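Local coordinates for protein endoglycosidase (Bacteroides thetaiotaomicron, PDB 6Q64) that probably hydrolyses O-glycosidic bonds of complex N-glycans as a member of glycoside hydrolase family 18, at residues A[256-261]-A[295-301]; A[163-169]-A[211-216]; A[265-269]-A[319-323]. The protein carries 1 engineered substitution. One frame throughout, in Å; residues are numbered along the deposited sequence.

All three contacts lie around the family 18 barrel, each partly buried, with some residues inside and others reaching solvent. Contact 1 joins loops leaving the C-terminal side of the strands, through backbone and threonine hydrogen bonds beside packing of Ile295 and two tyrosines, and it also buries polar groups. Contact 2, centred 38 Å away, pairs outer helices 162-179 and 211-224; contact 3 packs the end of helix 261-268 on a loop leading into strand 329-333. These two have no hydrogen bond across them and rest on apolar side chains, with two aromatic rings in contact 2. Contacts 1 and 3 share helix 261-268 and meet through Thr261 on Leu319 and a Glu258-Lys267 salt bridge.

Contact 1: A[256-261]-A[295-301]; sequences YWESST and ITYYTSV
The ring of Tyr298 lies against the backbone of residues 258-261 and carries much of this contact. Its CG is anti to the backbone N (chi1 -168°), which turns the ring against the opposite segment: Ser260 CA sits over one face, while Glu258 O comes to the edge, 3.3 Å from Tyr298 CD1. Ile295 CD1 reaches that ring edge too, and the same methyl lies over the centre of the Tyr297 ring, 3.7 Å above its plane, so that it fills the corner between the two tyrosines. The other branch of Ile295 points to the tryptophan, with CG2 at the ring edge 4.1 Å from Trp257 CE3. Tyr297 leans its CE2 on Ser259 CB, 4.0 Å away.

Next to Tyr298, the backbones form a single parallel bridge between Ser260 and Thr299. Thr299 N donates to Ser259 O at 3.0 Å. Thr299 O receives a weak bond from Thr261 N and a CA-H...O contact from Ser260 CA (3.3 Å, 162° at the hydrogen). Thr261 then crosses Val301 at about a right angle; its OG1, lying beside its own backbone N (chi1 -59°), accepts from Val301 N at 2.9 Å and is hydrogen-bonded to Asp315 OD2 as well. That carboxylate oxygen also bonds Tyr298 OH, and Asp315 OD1 bonds Ser300 OG, so one aspartate grips both segments.

In the TIM barrel, residues 256-261 link strand 251-254 to helix 261-268, with Ser260 as its N-cap residue, and residues 295-301 belong to the excursion between strand 280-285 and helix 311-317. Tyr256 and Trp257 touch strand 280-285, and Tyr298 packs against Val264 of helix 261-268 and Gln312 of helix 311-317.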
# COMPACT_ATOMS: atom_id res chain seq x y z
N TYR A 256 5.47 5.96 -11.92
CA TYR A 256 6.59 6.90 -11.64
C TYR A 256 6.88 7.78 -12.88
O TYR A 256 6.83 9.03 -12.76
CB TYR A 256 7.83 6.13 -11.18
CG TYR A 256 7.71 5.22 -9.96
CD1 TYR A 256 6.76 5.37 -8.97
CD2 TYR A 256 8.66 4.23 -9.78
CE1 TYR A 256 6.74 4.54 -7.85
CE2 TYR A 256 8.66 3.39 -8.68
CZ TYR A 256 7.71 3.56 -7.69
OH TYR A 256 7.76 2.67 -6.63
N TRP A 257 7.15 7.19 -14.06
CA TRP A 257 7.75 7.93 -15.21
C TRP A 257 6.73 8.23 -16.31
O TRP A 257 7.13 8.71 -17.38
CB TRP A 257 8.97 7.19 -15.76
CG TRP A 257 9.77 6.55 -14.67
CD1 TRP A 257 10.04 5.23 -14.47
CD2 TRP A 257 10.34 7.25 -13.56
NE1 TRP A 257 10.74 5.05 -13.32
CE2 TRP A 257 10.96 6.28 -12.74
CE3 TRP A 257 10.40 8.60 -13.19
CZ2 TRP A 257 11.65 6.62 -11.58
CZ3 TRP A 257 11.04 8.93 -12.03
CH2 TRP A 257 11.67 7.96 -11.25
N GLU A 258 5.44 8.02 -16.04
CA GLU A 258 4.37 8.40 -16.98
C GLU A 258 4.32 9.92 -17.12
O GLU A 258 4.18 10.57 -16.13
CB GLU A 258 3.04 7.84 -16.49
CG GLU A 258 2.78 6.42 -16.95
CD GLU A 258 3.56 5.32 -16.25
OE1 GLU A 258 3.64 4.24 -16.84
OE2 GLU A 258 4.08 5.54 -15.13
N SER A 259 4.32 10.47 -18.32
CA SER A 259 4.45 11.93 -18.53
C SER A 259 3.14 12.59 -18.96
O SER A 259 3.21 13.81 -19.28
CB SER A 259 5.59 12.21 -19.49
OG SER A 259 5.17 12.41 -20.83
N SER A 260 2.01 11.85 -18.97
CA SER A 260 0.66 12.29 -19.49
C SER A 260 -0.48 11.54 -18.80
O SER A 260 -0.32 10.36 -18.47
CB SER A 260 0.54 12.09 -20.98
OG SER A 260 0.34 10.72 -21.30
N THR A 261 -1.61 12.22 -18.61
CA THR A 261 -2.81 11.61 -17.97
C THR A 261 -3.14 10.33 -18.72
O THR A 261 -3.29 9.27 -18.10
CB THR A 261 -4.06 12.51 -18.01
OG1 THR A 261 -3.82 13.75 -17.34
CG2 THR A 261 -5.24 11.84 -17.33
N ILE A 295 7.63 14.15 -11.30
CA ILE A 295 8.44 14.63 -12.45
C ILE A 295 8.06 16.08 -12.76
O ILE A 295 6.95 16.52 -12.40
CB ILE A 295 8.24 13.70 -13.66
CG1 ILE A 295 6.78 13.64 -14.12
CG2 ILE A 295 8.76 12.31 -13.36
CD1 ILE A 295 6.62 13.58 -15.63
N THR A 296 8.95 16.79 -13.44
CA THR A 296 8.83 18.26 -13.63
C THR A 296 8.21 18.57 -14.98
O THR A 296 7.77 19.72 -15.17
CB THR A 296 10.22 18.87 -13.47
OG1 THR A 296 10.97 18.27 -14.51
CG2 THR A 296 10.83 18.57 -12.13
N TYR A 297 8.20 17.56 -15.86
CA TYR A 297 7.79 17.61 -17.29
C TYR A 297 6.51 16.80 -17.53
O TYR A 297 6.36 16.22 -18.59
CB TYR A 297 8.90 17.04 -18.17
CG TYR A 297 9.30 15.62 -17.87
CD1 TYR A 297 10.14 15.33 -16.81
CD2 TYR A 297 8.86 14.57 -18.65
CE1 TYR A 297 10.54 14.03 -16.53
CE2 TYR A 297 9.24 13.26 -18.38
CZ TYR A 297 10.08 12.99 -17.31
OH TYR A 297 10.47 11.70 -17.04
N TYR A 298 5.61 16.75 -16.56
CA TYR A 298 4.29 16.09 -16.70
C TYR A 298 3.33 17.06 -17.38
O TYR A 298 3.52 18.29 -17.24
CB TYR A 298 3.69 15.70 -15.35
CG TYR A 298 2.50 14.78 -15.38
CD1 TYR A 298 2.65 13.40 -15.48
CD2 TYR A 298 1.21 15.27 -15.23
CE1 TYR A 298 1.56 12.55 -15.47
CE2 TYR A 298 0.10 14.43 -15.20
CZ TYR A 298 0.28 13.06 -15.33
OH TYR A 298 -0.77 12.20 -15.26
N THR A 299 2.38 16.47 -18.12
CA THR A 299 1.23 17.16 -18.76
C THR A 299 -0.06 16.52 -18.26
O THR A 299 -0.22 15.31 -18.48
CB THR A 299 1.28 17.12 -20.28
OG1 THR A 299 2.68 17.19 -20.62
CG2 THR A 299 0.42 18.21 -20.89
N SER A 300 -0.89 17.31 -17.58
CA SER A 300 -2.21 16.91 -17.04
C SER A 300 -3.27 17.22 -18.08
O SER A 300 -3.10 18.17 -18.83
CB SER A 300 -2.55 17.60 -15.73
OG SER A 300 -3.83 17.22 -15.25
N VAL A 301 -4.36 16.49 -17.98
CA VAL A 301 -5.60 16.66 -18.79
C VAL A 301 -6.40 17.84 -18.21
O VAL A 301 -7.46 18.21 -18.73
CB VAL A 301 -6.35 15.31 -18.78
CG1 VAL A 301 -7.22 15.17 -17.54
CG2 VAL A 301 -7.12 15.07 -20.05

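Contact 2: A[163-169]-A[211-216]; sequences IEGVKAY and NKMQVF
Ile163 reaches across to Val215, its CD1 lying 3.6 Å from Val215 CG1, while the other methyl of that valine, CG2, rests against the aliphatic CG of Lys167. One turn further along, Val166 points toward the second helix: its CG1, anti to the backbone N (chi1 -179°), is 3.7 Å from Phe216 CB and equally close to the backbone oxygen of Lys212. Tyr169 and Phe216 then meet rim to rim, CD2 of the tyrosine 3.6 Å from CE1 of the phenylalanine, with the ring planes only 14° apart and neither ring over the face of the other.

These are consecutive outer helices of the TIM barrel, following strands 128-135 and 184-189, and they run in broadly the same direction: the two segments cross at -37° with their axes 9.1 Å apart at the closest point.

Both rings are held from further out. Tyr169 OH is hydrogen-bonded to Asp140 O, and its ring makes an edge-to-face pair with Trp153. Phe216 packs inward on Ile135 and Ile187 of the two strands, and across the interface also on Ala170 and Ile173 of helix 162-179. Within that helix, Lys167 NZ makes a weak, long salt bridge to Glu164 OE2, 3.4 Å.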
# COMPACT_ATOMS: atom_id res chain seq x y z
N ILE A 163 3.08 -27.46 -3.60
CA ILE A 163 1.89 -26.61 -3.29
C ILE A 163 1.63 -26.61 -1.78
O ILE A 163 1.15 -25.56 -1.29
CB ILE A 163 0.65 -27.09 -4.09
CG1 ILE A 163 0.76 -26.68 -5.57
CG2 ILE A 163 -0.67 -26.64 -3.48
CD1 ILE A 163 0.06 -25.42 -5.92
N GLU A 164 1.90 -27.70 -1.05
CA GLU A 164 1.71 -27.66 0.43
C GLU A 164 2.71 -26.64 1.02
O GLU A 164 2.42 -26.08 2.11
CB GLU A 164 1.84 -29.05 1.07
CG GLU A 164 0.62 -29.95 0.86
CD GLU A 164 -0.73 -29.26 0.94
OE1 GLU A 164 -1.20 -28.99 2.06
OE2 GLU A 164 -1.30 -28.98 -0.13
N GLY A 165 3.82 -26.41 0.30
CA GLY A 165 4.91 -25.47 0.64
C GLY A 165 4.55 -24.03 0.31
O GLY A 165 4.97 -23.11 1.04
N VAL A 166 3.78 -23.81 -0.75
CA VAL A 166 3.19 -22.48 -1.05
C VAL A 166 2.14 -22.23 0.03
O VAL A 166 2.23 -21.18 0.69
CB VAL A 166 2.63 -22.38 -2.48
CG1 VAL A 166 2.06 -21.02 -2.78
CG2 VAL A 166 3.71 -22.67 -3.50
N LYS A 167 1.24 -23.19 0.26
CA LYS A 167 0.24 -23.13 1.36
C LYS A 167 0.94 -22.82 2.70
O LYS A 167 0.39 -22.02 3.51
CB LYS A 167 -0.56 -24.44 1.43
CG LYS A 167 -1.95 -24.40 0.80
CD LYS A 167 -2.44 -25.75 0.30
CE LYS A 167 -3.93 -25.97 0.44
NZ LYS A 167 -4.20 -27.38 0.79
N ALA A 168 2.12 -23.42 2.92
CA ALA A 168 2.95 -23.25 4.13
C ALA A 168 3.60 -21.85 4.16
O ALA A 168 3.40 -21.16 5.17
CB ALA A 168 3.97 -24.35 4.19
N TYR A 169 4.31 -21.46 3.09
CA TYR A 169 5.02 -20.16 2.93
C TYR A 169 4.09 -18.97 3.17
O TYR A 169 4.50 -17.96 3.72
CB TYR A 169 5.58 -19.98 1.52
CG TYR A 169 6.21 -18.63 1.28
CD1 TYR A 169 7.22 -18.16 2.10
CD2 TYR A 169 5.83 -17.83 0.21
CE1 TYR A 169 7.81 -16.93 1.90
CE2 TYR A 169 6.44 -16.60 -0.02
CZ TYR A 169 7.42 -16.14 0.84
OH TYR A 169 8.04 -14.93 0.66
N ASN A 211 -1.40 -21.41 -11.24
CA ASN A 211 -2.24 -21.96 -10.14
C ASN A 211 -1.48 -21.83 -8.82
O ASN A 211 -2.14 -22.02 -7.77
CB ASN A 211 -2.59 -23.44 -10.33
CG ASN A 211 -3.59 -23.95 -9.30
OD1 ASN A 211 -4.60 -23.27 -8.99
ND2 ASN A 211 -3.35 -25.20 -8.81
N LYS A 212 -0.16 -21.60 -8.86
CA LYS A 212 0.68 -21.62 -7.63
C LYS A 212 0.49 -20.26 -6.97
O LYS A 212 0.05 -20.18 -5.81
CB LYS A 212 2.14 -22.05 -7.86
CG LYS A 212 2.87 -21.40 -9.03
CD LYS A 212 4.07 -22.18 -9.55
CE LYS A 212 4.50 -21.59 -10.88
NZ LYS A 212 5.92 -21.87 -11.15
N MSE A 213 0.65 -19.21 -7.78
CA MSE A 213 0.28 -17.88 -7.34
C MSE A 213 -1.20 -17.80 -6.94
O MSE A 213 -1.58 -16.93 -6.19
CB MSE A 213 0.67 -16.85 -8.40
CG MSE A 213 1.03 -15.48 -7.80
SE MSE A 213 2.38 -15.48 -6.34
CE MSE A 213 3.62 -15.99 -7.73
N GLN A 214 -2.04 -18.72 -7.41
CA GLN A 214 -3.46 -18.66 -7.12
C GLN A 214 -3.72 -19.18 -5.71
O GLN A 214 -4.52 -18.56 -4.98
CB GLN A 214 -4.25 -19.45 -8.17
CG GLN A 214 -5.71 -19.74 -7.80
CD GLN A 214 -6.61 -18.52 -7.94
OE1 GLN A 214 -6.37 -17.62 -8.76
NE2 GLN A 214 -7.65 -18.50 -7.13
N VAL A 215 -3.11 -20.29 -5.32
CA VAL A 215 -3.42 -20.88 -3.98
C VAL A 215 -2.58 -20.13 -2.93
O VAL A 215 -2.95 -20.13 -1.72
CB VAL A 215 -3.30 -22.42 -3.94
CG1 VAL A 215 -1.90 -22.90 -4.25
CG2 VAL A 215 -3.81 -23.02 -2.63
N PHE A 216 -1.57 -19.40 -3.39
CA PHE A 216 -0.80 -18.44 -2.57
C PHE A 216 -1.78 -17.39 -2.03
O PHE A 216 -2.09 -17.35 -0.82
CB PHE A 216 0.33 -17.83 -3.40
CG PHE A 216 1.17 -16.87 -2.60
CD1 PHE A 216 1.84 -17.31 -1.47
CD2 PHE A 216 1.26 -15.53 -2.96
CE1 PHE A 216 2.61 -16.43 -0.72
CE2 PHE A 216 2.03 -14.65 -2.20
CZ PHE A 216 2.70 -15.11 -1.09

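Contact 3: A[265-269]-A[319-323]; sequences IYKIN and LDLPS
Ile265 lays its branched side chain over the loop 319-323, with CG2 against the ring of Pro322 (4.0 Å to Pro322 CG) and CG1 against the Leu319 methyl CD1. The two segments belong to the helical layer of the family 18 TIM barrel. Helix 261-268 ends here, beside the loop that leads from helix 311-317 into strand 329-333, so the contact packs the end of one outer helix on the connection entering a later strand.

The Ile265 and Pro322 side chains lie alongside one another, pointing opposite ways, and the same CG2 also approaches Leu321 CD2. One turn later Ile268 sets its CD1 against both leucines, 4.0 Å from Leu321 CD2 and 4.3 Å from Leu319 CD2. This reach follows from its first torsion: CG1 stands between the backbone N and the carbonyl carbon (chi1 63°), and the chain then continues extended. Ile268 and Leu321 meet at about a right angle, by their methyl ends.

The apolar cluster continues inward. Ile268 and Leu319 both touch Ile282 of strand 280-285 and Ile327, and Ile268 and Leu321 share Trp276 as a neighbour. Towards solvent the chemistry turns polar: Asp320 points away from the helix and forms salt bridges with Arg326 and Arg302, while Asn269 brings its ND2 to the side of Pro322 without bonding to it. At this last turn Ile265 O accepts two backbone hydrogens, from Asn269 N at 2.8 Å and from Ile268 N at 3.1 Å.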
# COMPACT_ATOMS: atom_id res chain seq x y z
N ILE A 265 -3.76 6.32 -17.49
CA ILE A 265 -5.03 5.58 -17.75
C ILE A 265 -4.70 4.32 -18.55
O ILE A 265 -5.18 3.24 -18.15
CB ILE A 265 -6.07 6.47 -18.44
CG1 ILE A 265 -6.24 7.79 -17.68
CG2 ILE A 265 -7.38 5.70 -18.57
CD1 ILE A 265 -7.48 8.58 -17.97
N TYR A 266 -3.85 4.40 -19.58
CA TYR A 266 -3.56 3.20 -20.41
C TYR A 266 -2.97 2.11 -19.51
O TYR A 266 -3.26 0.93 -19.71
CB TYR A 266 -2.65 3.50 -21.59
CG TYR A 266 -2.22 2.25 -22.30
CD1 TYR A 266 -1.20 1.47 -21.77
CD2 TYR A 266 -2.81 1.83 -23.48
CE1 TYR A 266 -0.76 0.31 -22.39
CE2 TYR A 266 -2.37 0.68 -24.13
CZ TYR A 266 -1.35 -0.08 -23.58
OH TYR A 266 -0.91 -1.24 -24.17
N LYS A 267 -2.17 2.52 -18.54
CA LYS A 267 -1.44 1.58 -17.66
C LYS A 267 -2.41 0.85 -16.73
O LYS A 267 -2.12 -0.33 -16.43
CB LYS A 267 -0.39 2.33 -16.83
CG LYS A 267 0.20 1.50 -15.70
CD LYS A 267 1.42 2.15 -15.08
CE LYS A 267 2.55 1.18 -14.85
NZ LYS A 267 3.85 1.86 -15.01
N ILE A 268 -3.46 1.51 -16.24
CA ILE A 268 -4.29 0.97 -15.13
C ILE A 268 -5.66 0.53 -15.64
O ILE A 268 -6.38 -0.11 -14.85
CB ILE A 268 -4.43 1.97 -13.96
CG1 ILE A 268 -5.16 3.24 -14.38
CG2 ILE A 268 -3.09 2.30 -13.35
CD1 ILE A 268 -5.63 4.04 -13.22
N ASN A 269 -6.02 0.91 -16.87
CA ASN A 269 -7.29 0.52 -17.53
C ASN A 269 -7.26 -0.95 -17.90
O ASN A 269 -6.71 -1.27 -18.98
CB ASN A 269 -7.55 1.31 -18.80
CG ASN A 269 -8.98 1.14 -19.24
OD1 ASN A 269 -9.58 0.13 -18.96
ND2 ASN A 269 -9.54 2.13 -19.88
N LEU A 319 -7.91 12.18 -10.70
CA LEU A 319 -8.00 11.43 -11.98
C LEU A 319 -9.41 10.86 -12.13
O LEU A 319 -9.73 9.92 -11.38
CB LEU A 319 -7.01 10.28 -11.97
CG LEU A 319 -6.86 9.55 -13.29
CD1 LEU A 319 -6.23 10.43 -14.33
CD2 LEU A 319 -6.01 8.31 -13.12
N ASP A 320 -10.21 11.49 -12.99
CA ASP A 320 -11.55 11.02 -13.44
C ASP A 320 -11.28 10.03 -14.55
O ASP A 320 -10.71 10.44 -15.53
CB ASP A 320 -12.40 12.21 -13.87
CG ASP A 320 -12.83 13.05 -12.67
OD1 ASP A 320 -12.83 12.46 -11.53
OD2 ASP A 320 -13.25 14.24 -12.88
N LEU A 321 -11.58 8.76 -14.35
CA LEU A 321 -11.43 7.70 -15.40
C LEU A 321 -12.51 7.77 -16.47
O LEU A 321 -13.47 8.51 -16.34
CB LEU A 321 -11.40 6.37 -14.67
CG LEU A 321 -10.10 6.28 -13.88
CD1 LEU A 321 -10.31 5.87 -12.45
CD2 LEU A 321 -9.14 5.39 -14.60
N PRO A 322 -12.38 7.06 -17.61
CA PRO A 322 -13.29 7.30 -18.75
C PRO A 322 -14.74 6.97 -18.36
O PRO A 322 -15.63 7.65 -18.79
CB PRO A 322 -12.74 6.41 -19.84
CG PRO A 322 -11.31 6.13 -19.39
CD PRO A 322 -11.41 6.00 -17.89
N SER A 323 -14.92 6.01 -17.45
CA SER A 323 -16.23 5.68 -16.85
C SER A 323 -16.82 6.87 -16.11
O SER A 323 -17.98 6.84 -15.88
CB SER A 323 -16.13 4.52 -15.93
OG SER A 323 -15.61 4.91 -14.69